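Local coordinates for protein sulfatase (Bacteroides fragilis CAG:558, PDB 6USS) that probably hydrolyses aryl sulfate esters as a calcium-dependent gut bacterial sulfatase, here with its catalytic residue replaced, at residues N492-V497 with C511-E516. The protein carries 1 engineered substitution. Sequence-based numbering, arbitrary orientation.
Sequences NYLRKV and CPWPDE
Arg495 reaches across Trp513 to grip Asp515, and its side chain gives the largest single share of the buried surface. Its CB starts on the last turn of helix 480-496, with CG anti to the carbonyl carbon (chi1 -66°). CG then lies over one face of the indole, 4.0 Å from the centroid of the Trp513 five-membered ring, a CH-pi contact. CD follows over the pyrrole side, 3.7 Å from Trp513 NE1. The bend at chi3 keeps the guanidinium against the indole, NH1 3.5 Å from Trp513 CD1, its plane at 74° to the ring; CZ, 5.0 Å from the five-membered-ring centroid, makes an off-centre cation-pi contact. At the tip, the grip on the carboxylate is end-on and bidentate: NH1 meets the syn lone pair of Asp515 OD1 at 2.9 Å, and NH2 reaches Asp515 OD2 at 2.7 Å. The two flat groups are nearly coplanar, 16° apart. NH2 also donates to Asn492 OD1 (2.7 Å), one helical turn back, from above the amide carbonyl plane; together these bonds fix the guanidinium's rotation. Beside this polar cluster, Leu494 CD1 packs 3.7 Å from Trp513 CZ3. The contact thus fastens the C-terminal tail to the end of helix 480-496: Leu494 and Pro514 both touch Cys442 of strand 441-446 in the four-stranded antiparallel sheet, Leu494 also meets Ala102 of helix 101-104, and Arg501 makes a second cation-pi contact with Trp513.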
loop_
_atom_site.group_PDB
_atom_site.type_symbol
_atom_site.label_atom_id
_atom_site.label_comp_id
_atom_site.label_asym_id
_atom_site.label_seq_id
_atom_site.Cartn_x
_atom_site.Cartn_y
_atom_site.Cartn_z
ATOM N N ASN A 492 -15.598 -11.227 34.762
ATOM C CA ASN A 492 -15.871 -9.806 34.594
ATOM C C ASN A 492 -15.200 -9.269 33.344
ATOM O O ASN A 492 -15.828 -8.564 32.546
ATOM C CB ASN A 492 -15.400 -9.033 35.817
ATOM C CG ASN A 492 -16.338 -9.178 36.982
ATOM O OD1 ASN A 492 -17.530 -9.460 36.812
ATOM N ND2 ASN A 492 -15.806 -9.000 38.184
ATOM N N TYR A 493 -13.924 -9.614 33.148
ATOM C CA TYR A 493 -13.170 -9.120 32.003
ATOM C C TYR A 493 -13.760 -9.614 30.683
ATOM O O TYR A 493 -13.934 -8.830 29.739
ATOM C CB TYR A 493 -11.702 -9.528 32.117
ATOM C CG TYR A 493 -10.891 -8.975 30.978
ATOM C CD1 TYR A 493 -10.365 -7.692 31.037
ATOM C CD2 TYR A 493 -10.702 -9.709 29.819
ATOM C CE1 TYR A 493 -9.644 -7.165 29.990
ATOM C CE2 TYR A 493 -9.982 -9.187 28.754
ATOM C CZ TYR A 493 -9.456 -7.914 28.847
ATOM O OH TYR A 493 -8.730 -7.392 27.798
ATOM N N LEU A 494 -14.052 -10.915 30.588
ATOM C CA LEU A 494 -14.622 -11.438 29.353
ATOM C C LEU A 494 -15.892 -10.687 28.994
ATOM O O LEU A 494 -16.057 -10.231 27.858
ATOM C CB LEU A 494 -14.904 -12.934 29.487
ATOM C CG LEU A 494 -13.696 -13.822 29.802
ATOM C CD1 LEU A 494 -14.127 -15.283 29.945
ATOM C CD2 LEU A 494 -12.595 -13.677 28.754
ATOM N N ARG A 495 -16.798 -10.527 29.966
ATOM C CA ARG A 495 -18.040 -9.818 29.673
ATOM C C ARG A 495 -17.762 -8.354 29.360
ATOM O O ARG A 495 -18.384 -7.777 28.462
ATOM C CB ARG A 495 -19.024 -9.951 30.834
ATOM C CG ARG A 495 -19.514 -11.369 31.067
ATOM C CD ARG A 495 -20.470 -11.440 32.252
ATOM N NE ARG A 495 -19.831 -11.080 33.526
ATOM C CZ ARG A 495 -19.350 -11.955 34.415
ATOM N NH1 ARG A 495 -19.419 -13.262 34.176
ATOM N NH2 ARG A 495 -18.791 -11.523 35.547
ATOM N N LYS A 496 -16.795 -7.753 30.061
ATOM C CA LYS A 496 -16.496 -6.338 29.869
ATOM C C LYS A 496 -16.067 -6.037 28.434
ATOM O O LYS A 496 -16.540 -5.069 27.834
ATOM C CB LYS A 496 -15.413 -5.883 30.849
ATOM C CG LYS A 496 -14.966 -4.426 30.632
ATOM C CD LYS A 496 -13.985 -3.930 31.694
ATOM C CE LYS A 496 -12.561 -4.405 31.415
ATOM N NZ LYS A 496 -11.758 -4.653 32.668
ATOM N N VAL A 497 -15.175 -6.851 27.864
ATOM C CA VAL A 497 -14.637 -6.554 26.540
ATOM C C VAL A 497 -15.515 -7.181 25.461
ATOM O O VAL A 497 -15.167 -7.162 24.274
ATOM C CB VAL A 497 -13.177 -7.040 26.406
ATOM C CG1 VAL A 497 -12.309 -6.486 27.540
ATOM C CG2 VAL A 497 -13.136 -8.573 26.369
ATOM N N CYS A 511 -22.407 -22.053 27.539
ATOM C CA CYS A 511 -21.609 -22.619 28.626
ATOM C C CYS A 511 -21.438 -21.593 29.746
ATOM O O CYS A 511 -21.223 -20.406 29.474
ATOM C CB CYS A 511 -20.225 -23.050 28.128
ATOM S SG CYS A 511 -20.205 -24.159 26.700
ATOM N N PRO A 512 -21.526 -22.012 31.009
ATOM C CA PRO A 512 -21.327 -21.063 32.117
ATOM C C PRO A 512 -19.995 -20.341 32.010
ATOM O O PRO A 512 -18.963 -20.949 31.729
ATOM C CB PRO A 512 -21.351 -21.953 33.370
ATOM C CG PRO A 512 -22.018 -23.223 32.946
ATOM C CD PRO A 512 -21.765 -23.391 31.476
ATOM N N TRP A 513 -20.021 -19.033 32.258
ATOM C CA TRP A 513 -18.804 -18.277 32.503
ATOM C C TRP A 513 -18.072 -18.925 33.676
ATOM O O TRP A 513 -18.710 -19.629 34.471
ATOM C CB TRP A 513 -19.132 -16.816 32.830
ATOM C CG TRP A 513 -19.655 -15.988 31.711
ATOM C CD1 TRP A 513 -20.820 -15.280 31.702
ATOM C CD2 TRP A 513 -19.017 -15.732 30.449
ATOM N NE1 TRP A 513 -20.960 -14.621 30.514
ATOM C CE2 TRP A 513 -19.873 -14.878 29.721
ATOM C CE3 TRP A 513 -17.817 -16.154 29.860
ATOM C CZ2 TRP A 513 -19.570 -14.432 28.430
ATOM C CZ3 TRP A 513 -17.515 -15.718 28.578
ATOM C CH2 TRP A 513 -18.392 -14.873 27.871
ATOM N N PRO A 514 -16.757 -18.697 33.846
ATOM C CA PRO A 514 -16.058 -19.307 34.996
ATOM C C PRO A 514 -16.681 -18.966 36.340
ATOM O O PRO A 514 -16.666 -19.796 37.257
ATOM C CB PRO A 514 -14.632 -18.738 34.896
ATOM C CG PRO A 514 -14.531 -18.074 33.592
ATOM C CD PRO A 514 -15.902 -17.729 33.135
ATOM N N ASP A 515 -17.210 -17.751 36.491
ATOM C CA ASP A 515 -17.788 -17.308 37.753
ATOM C C ASP A 515 -19.278 -17.638 37.872
ATOM O O ASP A 515 -19.957 -17.088 38.747
ATOM C CB ASP A 515 -17.547 -15.803 37.952
ATOM C CG ASP A 515 -18.159 -14.956 36.854
ATOM O OD1 ASP A 515 -18.376 -15.487 35.746
ATOM O OD2 ASP A 515 -18.427 -13.758 37.090
ATOM N N GLU A 516 -19.802 -18.521 37.015
ATOM C CA GLU A 516 -21.138 -19.082 37.195
ATOM C C GLU A 516 -21.077 -20.574 37.527
ATOM O O GLU A 516 -22.040 -21.300 37.281
ATOM C CB GLU A 516 -22.003 -18.842 35.954
ATOM C CG GLU A 516 -22.218 -17.377 35.545
ATOM C CD GLU A 516 -22.793 -17.222 34.107
ATOM O OE1 GLU A 516 -22.443 -18.022 33.201
ATOM O OE2 GLU A 516 -23.586 -16.285 33.868
#